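PDB 4PQG: glycosyltransferase Gtf1 from Streptococcus pneumoniae, which belongs to the GT-B class of glycosyltransferases, whose two Rossmann-like domains face each other across a cleft, and carries an additional extended antiparallel beta-sheet. Local coordinates for residues H253-A258 / Y263-N268; D281-S286 / E296-Y301; D288-V293 / V433-Q438. One frame throughout, in Å; residues are numbered along the deposited sequence.

In the fold
Read from the N terminus, the three contacts follow one another through the end of the N-terminal Rossmann-like domain and then into its partner. Contact 1 comes first and is the most local: it closes the four residues 259-262 within the long loop between strand 244-248 and helix 271-275, and is complete before the others open. Contact 2 joins strand 282-285 to the later part of helix 288-301. Contact 3 starts from the beginning of that same helix and reaches some 140 residues onward to the turn leading into helix 436-440, so that it crosses contact 2. Helix 288-301 thus meets the loop of contact 1, its own sheet and the C-terminal domain.

Contact 1: H253-A258 / Y263-N268; sequences HYSENA and YILWNN
Tyr254 and Trp266 face each other across a single antiparallel bridge, with their CA atoms 3.9 Å apart. They form a non-hydrogen-bonded pair, and the bonds lie to each side of it. Ser255 N donates to Leu265 O over 2.8 Å, arriving almost in line with the carbonyl bond. The bond from Asn267 N to His253 O is 2.9 Å long and nearly straight at hydrogen (170°), but the donor stands well above the carbonyl plane. Side chains fill in around this single bridge. The methyl of Ala258 meets Leu265 CD2 at 3.6 Å, and that same branch lies beside Ser255 CB and OG. Ile264 CD1 reaches Tyr254 CB (4.0 Å), the two side chains crossing at about a right angle. Trp266 CZ3 comes in the ring plane to the CD2 edge of His253, at 3.9 Å. The bridge is isolated within the loop that follows strand 244-248 of the N-terminal Rossmann-like domain, and does not extend the parallel sheet. Ile264 CG2 lies over one face of the Trp266 indole, toward its rim; farther out, Phe274 packs edge-to-face with that indole. CG of His253 lies between its backbone N and carbonyl carbon (chi1 61°); with CD2 against Trp266, the two nitrogens meet helix 288-301, NE2 hydrogen-bonded to Gln297 OE1 and ND1 to Gln290 NE2.

Contact 2: D281-S286 / E296-Y301; sequences DFFIVS and EQFAKY
Phe283 and Phe298 carry the whole contact, and it is aromatic. The leading atom is Phe298 CZ, which lies 4.0 Å from Phe283 CE2 and is as close to Phe283 CZ. The ring centroids stand 5.5 Å apart and the planes are inclined by 36°, an oblique meeting of the two rings. Phe298 CE2 rises 4.2 Å above the plane of the Phe283 ring, displaced toward its rim, so that what overlap there is stays confined to the rim. Both rings are buried, and Phe274 joins them, edge-to-face with Phe298 and steeply inclined to Phe283. Each ring has to span much of the gap, since the CA atoms of Phe283 and Phe298 are 11.6 Å apart. Phe283 places CG opposite its own carbonyl carbon (chi1 -65°), which directs the ring from the strand toward the helix.

Polar interactions run within the backbones and to their surroundings. On the helix, Lys300 N bonds to Glu296 O and Tyr301 N to Gln297 O, both at 2.9 Å. Strand 282-285 is hydrogen-bonded through its backbone to both neighbours, Phe282 and Ile284 to Val247 and Phe283 to Lys307 and Val309. Lys300 NZ forms a salt bridge with Glu261 and Tyr301 OH bonds to Asn260 O, so the last turn of the helix is also joined to the short run 259-262 that contact 1 closes.

Strand 282-285, helix 288-301 and strand 308-310 make up a beta-alpha-beta crossover. The phenylalanine pair is one point of contact between the helix and the parallel sheet, within the alpha/beta layering of a Rossmann-like domain of a GT-B glycosyltransferase.

Contact 3: D288-V293 / V433-Q438; sequences DRQNEV and VPYGNQ
This is an interdomain contact in which one aromatic ring is set against the first turns of a helix. Tyr435 belongs to the C-terminal domain, in the turn between strand 428-431 and helix 436-440, whereas helix 288-301 follows strand 282-285 of the N-terminal domain. The ring is laid on Gln290. Gln290 CB stands 3.7 Å from the centroid of the Tyr435 ring and only 9° off its normal, a CH-pi contact over the centre of the face. The rest of the glutamine chain runs on across the same ring, with CD 3.6 Å from Tyr435 CE2 and the amide plane tilted by 24° to the ring. With CG anti to the backbone N (chi1 -172°) and the chain extended beyond it, the Gln290 amide reaches the CE2 side of the ring. Pro434 CB, 3.6 Å above the opposite face of the Tyr435 ring, lies toward its rim, and the peptide bond between these two residues is cis. At the edge, Arg289 CG comes in the ring plane, 3.8 Å from Tyr435 CD1. The arginine chain then bends at its second torsion, and its guanidinium rests with one face on Val293 CG2. Val293 also borders the phenol end, its CG1 lying 3.8 Å from Tyr435 OH.

The polar ends look elsewhere. Tyr435 OH is hydrogen-bonded to Glu252 OE2, and Gln290 NE2, besides its bond to His253, to Ala251 O. Across the domain boundary the two segments therefore meet chiefly through carbon and pi surface, with no hydrogen bond between them, while the hydroxyl and amide are tied to the loop after strand 244-248, consistent with that loop helping to set how the ring and the glutamine lie against each other.

Contact 1: H253-A258 / Y263-N268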
loop_
_atom_site.group_PDB
_atom_site.type_symbol
_atom_site.label_atom_id
_atom_site.label_comp_id
_atom_site.label_asym_id
_atom_site.label_seq_id
_atom_site.Cartn_x
_atom_site.Cartn_y
_atom_site.Cartn_z
ATOM N N HIS A 253 -11.821 9.534 -8.928
ATOM C CA HIS A 253 -12.794 8.434 -9.008
ATOM C C HIS A 253 -13.540 8.357 -10.312
ATOM O O HIS A 253 -14.455 7.534 -10.459
ATOM C CB HIS A 253 -13.793 8.586 -7.865
ATOM C CG HIS A 253 -14.547 9.876 -7.948
ATOM N ND1 HIS A 253 -14.098 11.011 -7.362
ATOM C CD2 HIS A 253 -15.678 10.219 -8.672
ATOM C CE1 HIS A 253 -14.925 12.026 -7.674
ATOM N NE2 HIS A 253 -15.894 11.539 -8.479
ATOM N N TYR A 254 -13.172 9.203 -11.268
ATOM C CA TYR A 254 -13.790 9.205 -12.591
ATOM C C TYR A 254 -12.775 9.764 -13.596
ATOM O O TYR A 254 -11.778 10.370 -13.201
ATOM C CB TYR A 254 -15.069 10.052 -12.573
ATOM C CG TYR A 254 -14.802 11.538 -12.679
ATOM C CD1 TYR A 254 -15.101 12.235 -13.862
ATOM C CD2 TYR A 254 -14.211 12.243 -11.625
ATOM C CE1 TYR A 254 -14.839 13.590 -13.977
ATOM C CE2 TYR A 254 -13.931 13.602 -11.743
ATOM C CZ TYR A 254 -14.254 14.261 -12.917
ATOM O OH TYR A 254 -13.999 15.603 -13.046
ATOM N N SER A 255 -13.016 9.546 -14.884
ATOM C CA SER A 255 -12.140 10.066 -15.924
ATOM C C SER A 255 -12.749 11.297 -16.566
ATOM O O SER A 255 -13.783 11.237 -17.264
ATOM C CB SER A 255 -11.823 9.010 -16.976
ATOM O OG SER A 255 -11.159 7.914 -16.367
ATOM N N GLU A 256 -12.099 12.422 -16.298
ATOM C CA GLU A 256 -12.551 13.699 -16.801
ATOM C C GLU A 256 -12.572 13.727 -18.326
ATOM O O GLU A 256 -13.549 14.179 -18.915
ATOM C CB GLU A 256 -11.674 14.821 -16.261
ATOM C CG GLU A 256 -12.341 16.173 -16.369
ATOM C CD GLU A 256 -11.511 17.305 -15.792
ATOM O OE1 GLU A 256 -10.324 17.090 -15.444
ATOM O OE2 GLU A 256 -12.065 18.422 -15.685
ATOM N N ASN A 257 -11.512 13.234 -18.967
ATOM C CA ASN A 257 -11.458 13.260 -20.441
ATOM C C ASN A 257 -12.579 12.462 -21.134
ATOM O O ASN A 257 -13.005 12.825 -22.223
ATOM C CB ASN A 257 -10.074 12.872 -20.984
ATOM C CG ASN A 257 -9.404 11.787 -20.166
ATOM O OD1 ASN A 257 -9.189 11.945 -18.951
ATOM N ND2 ASN A 257 -9.054 10.680 -20.822
ATOM N N ALA A 258 -13.081 11.414 -20.482
ATOM C CA ALA A 258 -14.121 10.564 -21.084
ATOM C C ALA A 258 -15.543 10.984 -20.726
ATOM O O ALA A 258 -16.506 10.548 -21.349
ATOM C CB ALA A 258 -13.902 9.111 -20.696
ATOM N N TYR A 263 -22.866 11.217 -19.921
ATOM C CA TYR A 263 -22.135 9.987 -19.671
ATOM C C TYR A 263 -20.967 10.225 -18.730
ATOM O O TYR A 263 -20.199 11.171 -18.900
ATOM C CB TYR A 263 -21.624 9.426 -21.006
ATOM C CG TYR A 263 -20.585 8.331 -20.888
ATOM C CD1 TYR A 263 -20.960 7.005 -20.638
ATOM C CD2 TYR A 263 -19.229 8.612 -21.054
ATOM C CE1 TYR A 263 -20.007 5.995 -20.540
ATOM C CE2 TYR A 263 -18.265 7.609 -20.948
ATOM C CZ TYR A 263 -18.650 6.303 -20.698
ATOM O OH TYR A 263 -17.685 5.308 -20.610
ATOM N N ILE A 264 -20.820 9.346 -17.751
ATOM C CA ILE A 264 -19.651 9.379 -16.889
ATOM C C ILE A 264 -18.895 8.047 -16.959
ATOM O O ILE A 264 -19.509 6.980 -17.012
ATOM C CB ILE A 264 -20.012 9.724 -15.431
ATOM C CG1 ILE A 264 -18.738 9.922 -14.606
ATOM C CG2 ILE A 264 -20.939 8.676 -14.823
ATOM C CD1 ILE A 264 -18.897 10.827 -13.404
ATOM N N LEU A 265 -17.566 8.127 -16.975
ATOM C CA LEU A 265 -16.739 6.946 -16.834
ATOM C C LEU A 265 -16.069 7.013 -15.469
ATOM O O LEU A 265 -15.255 7.896 -15.229
ATOM C CB LEU A 265 -15.700 6.845 -17.969
ATOM C CG LEU A 265 -14.568 5.796 -17.830
ATOM C CD1 LEU A 265 -15.103 4.362 -17.908
ATOM C CD2 LEU A 265 -13.500 6.009 -18.896
ATOM N N TRP A 266 -16.445 6.088 -14.581
ATOM C CA TRP A 266 -15.836 5.938 -13.264
ATOM C C TRP A 266 -14.450 5.360 -13.393
ATOM O O TRP A 266 -14.157 4.707 -14.389
ATOM C CB TRP A 266 -16.666 4.968 -12.421
ATOM C CG TRP A 266 -18.112 5.367 -12.185
ATOM C CD1 TRP A 266 -19.257 4.629 -12.487
ATOM C CD2 TRP A 266 -18.613 6.612 -11.571
ATOM N NE1 TRP A 266 -20.390 5.314 -12.124
ATOM C CE2 TRP A 266 -20.074 6.505 -11.561
ATOM C CE3 TRP A 266 -18.016 7.765 -11.056
ATOM C CZ2 TRP A 266 -20.883 7.512 -11.052
ATOM C CZ3 TRP A 266 -18.851 8.770 -10.523
ATOM C CH2 TRP A 266 -20.244 8.644 -10.530
ATOM N N ASN A 267 -13.598 5.597 -12.392
ATOM C CA ASN A 267 -12.366 4.832 -12.164
ATOM C C ASN A 267 -12.760 3.356 -12.031
ATOM O O ASN A 267 -13.726 3.033 -11.306
ATOM C CB ASN A 267 -11.726 5.330 -10.860
ATOM C CG ASN A 267 -10.383 4.669 -10.520
ATOM O OD1 ASN A 267 -10.171 3.478 -10.719
ATOM N ND2 ASN A 267 -9.488 5.458 -9.927
ATOM N N ASN A 268 -12.028 2.463 -12.712
ATOM C CA ASN A 268 -12.350 1.028 -12.655
ATOM C C ASN A 268 -12.448 0.471 -11.227
ATOM O O ASN A 268 -13.248 -0.405 -10.968
ATOM C CB ASN A 268 -11.340 0.178 -13.449
ATOM C CG ASN A 268 -11.344 0.472 -14.942
ATOM O OD1 ASN A 268 -12.271 1.073 -15.492
ATOM N ND2 ASN A 268 -10.297 0.023 -15.608
#

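Contact 2: D281-S286 / E296-Y301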
loop_
_atom_site.group_PDB
_atom_site.type_symbol
_atom_site.label_atom_id
_atom_site.label_comp_id
_atom_site.label_asym_id
_atom_site.label_seq_id
_atom_site.Cartn_x
_atom_site.Cartn_y
_atom_site.Cartn_z
ATOM N N ASP A 281 -23.725 1.738 2.932
ATOM C CA ASP A 281 -24.224 2.613 3.995
ATOM C C ASP A 281 -23.637 4.021 3.896
ATOM O O ASP A 281 -24.376 4.994 3.960
ATOM C CB ASP A 281 -23.981 1.993 5.363
ATOM C CG ASP A 281 -24.823 0.754 5.574
ATOM O OD1 ASP A 281 -26.059 0.885 5.680
ATOM O OD2 ASP A 281 -24.264 -0.356 5.583
ATOM N N PHE A 282 -22.316 4.122 3.708
ATOM C CA PHE A 282 -21.695 5.403 3.362
ATOM C C PHE A 282 -20.378 5.277 2.599
ATOM O O PHE A 282 -19.665 4.298 2.753
ATOM C CB PHE A 282 -21.508 6.301 4.589
ATOM C CG PHE A 282 -20.652 5.715 5.672
ATOM C CD1 PHE A 282 -19.334 6.121 5.824
ATOM C CD2 PHE A 282 -21.185 4.806 6.594
ATOM C CE1 PHE A 282 -18.550 5.611 6.851
ATOM C CE2 PHE A 282 -20.407 4.289 7.618
ATOM C CZ PHE A 282 -19.085 4.698 7.752
ATOM N N PHE A 283 -20.092 6.264 1.757
ATOM C CA PHE A 283 -18.776 6.375 1.139
ATOM C C PHE A 283 -17.914 7.325 1.962
ATOM O O PHE A 283 -18.424 8.299 2.532
ATOM C CB PHE A 283 -18.895 6.877 -0.293
ATOM C CG PHE A 283 -19.609 5.924 -1.219
ATOM C CD1 PHE A 283 -18.886 4.975 -1.956
ATOM C CD2 PHE A 283 -20.996 5.968 -1.366
ATOM C CE1 PHE A 283 -19.540 4.099 -2.809
ATOM C CE2 PHE A 283 -21.652 5.094 -2.216
ATOM C CZ PHE A 283 -20.918 4.161 -2.945
ATOM N N ILE A 284 -16.618 7.021 2.039
ATOM C CA ILE A 284 -15.639 7.893 2.678
ATOM C C ILE A 284 -14.700 8.489 1.617
ATOM O O ILE A 284 -14.153 7.753 0.785
ATOM C CB ILE A 284 -14.806 7.131 3.738
ATOM C CG1 ILE A 284 -15.719 6.387 4.724
ATOM C CG2 ILE A 284 -13.875 8.081 4.489
ATOM C CD1 ILE A 284 -14.961 5.543 5.747
ATOM N N VAL A 285 -14.544 9.816 1.626
ATOM C CA VAL A 285 -13.541 10.503 0.787
ATOM C C VAL A 285 -12.620 11.353 1.648
ATOM O O VAL A 285 -13.000 11.735 2.747
ATOM C CB VAL A 285 -14.160 11.406 -0.299
ATOM C CG1 VAL A 285 -15.017 10.601 -1.257
ATOM C CG2 VAL A 285 -14.961 12.543 0.331
ATOM N N SER A 286 -11.430 11.686 1.143
ATOM C CA SER A 286 -10.447 12.393 1.956
ATOM C C SER A 286 -10.600 13.919 2.044
ATOM O O SER A 286 -10.079 14.527 2.973
ATOM C CB SER A 286 -9.027 12.059 1.509
ATOM O OG SER A 286 -8.738 10.696 1.773
ATOM N N GLU A 296 -22.524 15.396 -6.496
ATOM C CA GLU A 296 -23.082 15.918 -7.739
ATOM C C GLU A 296 -23.181 14.845 -8.820
ATOM O O GLU A 296 -24.182 14.775 -9.543
ATOM C CB GLU A 296 -22.250 17.101 -8.267
ATOM C CG GLU A 296 -22.279 18.340 -7.374
ATOM C CD GLU A 296 -21.298 19.434 -7.804
ATOM O OE1 GLU A 296 -20.435 19.184 -8.677
ATOM O OE2 GLU A 296 -21.386 20.562 -7.261
ATOM N N GLN A 297 -22.141 14.024 -8.954
ATOM C CA GLN A 297 -22.142 13.023 -10.023
ATOM C C GLN A 297 -23.157 11.918 -9.765
ATOM O O GLN A 297 -23.789 11.436 -10.696
ATOM C CB GLN A 297 -20.737 12.470 -10.274
ATOM C CG GLN A 297 -19.828 13.490 -10.948
ATOM C CD GLN A 297 -18.362 13.158 -10.803
ATOM O OE1 GLN A 297 -17.954 12.431 -9.894
ATOM N NE2 GLN A 297 -17.560 13.677 -11.710
ATOM N N PHE A 298 -23.318 11.530 -8.502
ATOM C CA PHE A 298 -24.361 10.574 -8.148
ATOM C C PHE A 298 -25.743 11.085 -8.565
ATOM O O PHE A 298 -26.548 10.346 -9.152
ATOM C CB PHE A 298 -24.300 10.220 -6.649
ATOM C CG PHE A 298 -23.410 9.031 -6.356
ATOM C CD1 PHE A 298 -23.643 7.800 -6.981
ATOM C CD2 PHE A 298 -22.340 9.145 -5.489
ATOM C CE1 PHE A 298 -22.820 6.705 -6.745
ATOM C CE2 PHE A 298 -21.529 8.061 -5.231
ATOM C CZ PHE A 298 -21.768 6.836 -5.862
ATOM N N ALA A 299 -25.987 12.368 -8.301
ATOM C CA ALA A 299 -27.261 13.006 -8.643
ATOM C C ALA A 299 -27.439 13.150 -10.145
ATOM O O ALA A 299 -28.532 12.949 -10.660
ATOM C CB ALA A 299 -27.380 14.361 -7.954
ATOM N N LYS A 300 -26.361 13.481 -10.850
ATOM C CA LYS A 300 -26.436 13.747 -12.287
ATOM C C LYS A 300 -26.513 12.472 -13.142
ATOM O O LYS A 300 -27.212 12.433 -14.164
ATOM C CB LYS A 300 -25.239 14.604 -12.708
ATOM C CG LYS A 300 -25.390 15.304 -14.046
ATOM C CD LYS A 300 -24.030 15.714 -14.589
ATOM C CE LYS A 300 -24.094 17.021 -15.352
ATOM N NZ LYS A 300 -25.025 16.930 -16.506
ATOM N N TYR A 301 -25.797 11.428 -12.734
ATOM C CA TYR A 301 -25.638 10.249 -13.597
ATOM C C TYR A 301 -26.319 8.961 -13.133
ATOM O O TYR A 301 -26.416 8.000 -13.908
ATOM C CB TYR A 301 -24.150 9.971 -13.846
ATOM C CG TYR A 301 -23.399 11.118 -14.479
ATOM C CD1 TYR A 301 -23.476 11.359 -15.854
ATOM C CD2 TYR A 301 -22.593 11.945 -13.710
ATOM C CE1 TYR A 301 -22.777 12.406 -16.437
ATOM C CE2 TYR A 301 -21.882 12.986 -14.281
ATOM C CZ TYR A 301 -21.980 13.213 -15.642
ATOM O OH TYR A 301 -21.290 14.255 -16.202
#

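Contact 3: D288-V293 / V433-Q438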
loop_
_atom_site.group_PDB
_atom_site.type_symbol
_atom_site.label_atom_id
_atom_site.label_comp_id
_atom_site.label_asym_id
_atom_site.label_seq_id
_atom_site.Cartn_x
_atom_site.Cartn_y
_atom_site.Cartn_z
ATOM N N ASP A 288 -13.280 17.544 1.188
ATOM C CA ASP A 288 -14.616 18.053 0.901
ATOM C C ASP A 288 -14.849 18.330 -0.575
ATOM O O ASP A 288 -15.973 18.232 -1.034
ATOM C CB ASP A 288 -14.912 19.338 1.689
ATOM C CG ASP A 288 -15.205 19.069 3.152
ATOM O OD1 ASP A 288 -15.808 18.021 3.471
ATOM O OD2 ASP A 288 -14.825 19.918 3.979
ATOM N N ARG A 289 -13.811 18.721 -1.304
ATOM C CA ARG A 289 -13.960 18.923 -2.740
ATOM C C ARG A 289 -14.339 17.613 -3.448
ATOM O O ARG A 289 -15.230 17.608 -4.290
ATOM C CB ARG A 289 -12.707 19.550 -3.353
ATOM C CG ARG A 289 -12.797 19.885 -4.842
ATOM C CD ARG A 289 -13.955 20.806 -5.232
ATOM N NE ARG A 289 -14.123 20.856 -6.690
ATOM C CZ ARG A 289 -15.278 21.068 -7.321
ATOM N NH1 ARG A 289 -16.398 21.250 -6.637
ATOM N NH2 ARG A 289 -15.322 21.080 -8.647
ATOM N N GLN A 290 -13.677 16.502 -3.107
ATOM C CA GLN A 290 -14.049 15.231 -3.740
ATOM C C GLN A 290 -15.450 14.833 -3.312
ATOM O O GLN A 290 -16.225 14.309 -4.113
ATOM C CB GLN A 290 -13.063 14.108 -3.441
ATOM C CG GLN A 290 -13.353 12.851 -4.266
ATOM C CD GLN A 290 -12.199 11.874 -4.296
ATOM O OE1 GLN A 290 -11.379 11.829 -3.377
ATOM N NE2 GLN A 290 -12.132 11.082 -5.361
ATOM N N ASN A 291 -15.771 15.123 -2.055
ATOM C CA ASN A 291 -17.096 14.864 -1.517
ATOM C C ASN A 291 -18.169 15.510 -2.395
ATOM O O ASN A 291 -19.072 14.826 -2.884
ATOM C CB ASN A 291 -17.175 15.328 -0.051
ATOM C CG ASN A 291 -18.438 14.853 0.654
ATOM O OD1 ASN A 291 -19.518 14.813 0.066
ATOM N ND2 ASN A 291 -18.303 14.496 1.922
ATOM N N GLU A 292 -18.035 16.816 -2.637
ATOM C CA GLU A 292 -19.014 17.572 -3.424
ATOM C C GLU A 292 -19.082 17.107 -4.881
ATOM O O GLU A 292 -20.174 16.970 -5.452
ATOM C CB GLU A 292 -18.685 19.068 -3.376
ATOM C CG GLU A 292 -18.667 19.644 -1.965
ATOM C CD GLU A 292 -17.976 20.995 -1.892
ATOM O OE1 GLU A 292 -18.055 21.757 -2.884
ATOM O OE2 GLU A 292 -17.356 21.288 -0.840
ATOM N N VAL A 293 -17.917 16.869 -5.479
ATOM C CA VAL A 293 -17.840 16.351 -6.853
ATOM C C VAL A 293 -18.618 15.043 -6.981
ATOM O O VAL A 293 -19.495 14.905 -7.835
ATOM C CB VAL A 293 -16.368 16.154 -7.302
ATOM C CG1 VAL A 293 -16.296 15.296 -8.563
ATOM C CG2 VAL A 293 -15.705 17.503 -7.542
ATOM N N VAL A 433 -3.778 21.067 -9.255
ATOM C CA VAL A 433 -4.686 19.997 -9.656
ATOM C C VAL A 433 -5.348 19.404 -8.421
ATOM O O VAL A 433 -4.745 19.385 -7.356
ATOM C CB VAL A 433 -3.970 18.874 -10.463
ATOM C CG1 VAL A 433 -3.618 19.350 -11.875
ATOM C CG2 VAL A 433 -2.740 18.350 -9.733
ATOM N N PRO A 434 -6.594 18.928 -8.558
ATOM C CA PRO A 434 -7.272 18.324 -7.412
ATOM C C PRO A 434 -6.748 16.908 -7.096
ATOM O O PRO A 434 -6.098 16.303 -7.933
ATOM C CB PRO A 434 -8.736 18.283 -7.861
ATOM C CG PRO A 434 -8.676 18.205 -9.344
ATOM C CD PRO A 434 -7.432 18.938 -9.771
ATOM N N TYR A 435 -6.968 16.398 -5.885
ATOM C CA TYR A 435 -7.525 17.158 -4.755
ATOM C C TYR A 435 -6.455 17.614 -3.780
ATOM O O TYR A 435 -6.545 18.709 -3.205
ATOM C CB TYR A 435 -8.572 16.308 -4.038
ATOM C CG TYR A 435 -9.649 15.873 -4.985
ATOM C CD1 TYR A 435 -10.692 16.731 -5.307
ATOM C CD2 TYR A 435 -9.606 14.613 -5.595
ATOM C CE1 TYR A 435 -11.681 16.356 -6.203
ATOM C CE2 TYR A 435 -10.598 14.213 -6.472
ATOM C CZ TYR A 435 -11.632 15.077 -6.780
ATOM O OH TYR A 435 -12.607 14.704 -7.671
ATOM N N GLY A 436 -5.433 16.777 -3.592
ATOM C CA GLY A 436 -4.447 16.978 -2.526
ATOM C C GLY A 436 -3.632 18.258 -2.577
ATOM O O GLY A 436 -3.441 18.923 -1.551
ATOM N N ASN A 437 -3.141 18.603 -3.760
ATOM C CA ASN A 437 -2.319 19.802 -3.936
ATOM C C ASN A 437 -3.097 21.058 -3.579
ATOM O O ASN A 437 -2.562 21.976 -2.978
ATOM C CB ASN A 437 -1.809 19.906 -5.377
ATOM C CG ASN A 437 -0.588 19.042 -5.630
ATOM O OD1 ASN A 437 -0.192 18.230 -4.781
ATOM N ND2 ASN A 437 0.019 19.213 -6.795
ATOM N N GLN A 438 -4.368 21.072 -3.942
ATOM C CA GLN A 438 -5.236 22.197 -3.633
ATOM C C GLN A 438 -5.622 22.247 -2.148
ATOM O O GLN A 438 -5.935 23.317 -1.634
ATOM C CB GLN A 438 -6.455 22.200 -4.552
ATOM C CG GLN A 438 -6.096 22.509 -6.002
ATOM C CD GLN A 438 -7.173 22.118 -6.992
ATOM O OE1 GLN A 438 -8.168 21.480 -6.639
ATOM N NE2 GLN A 438 -6.969 22.488 -8.258
#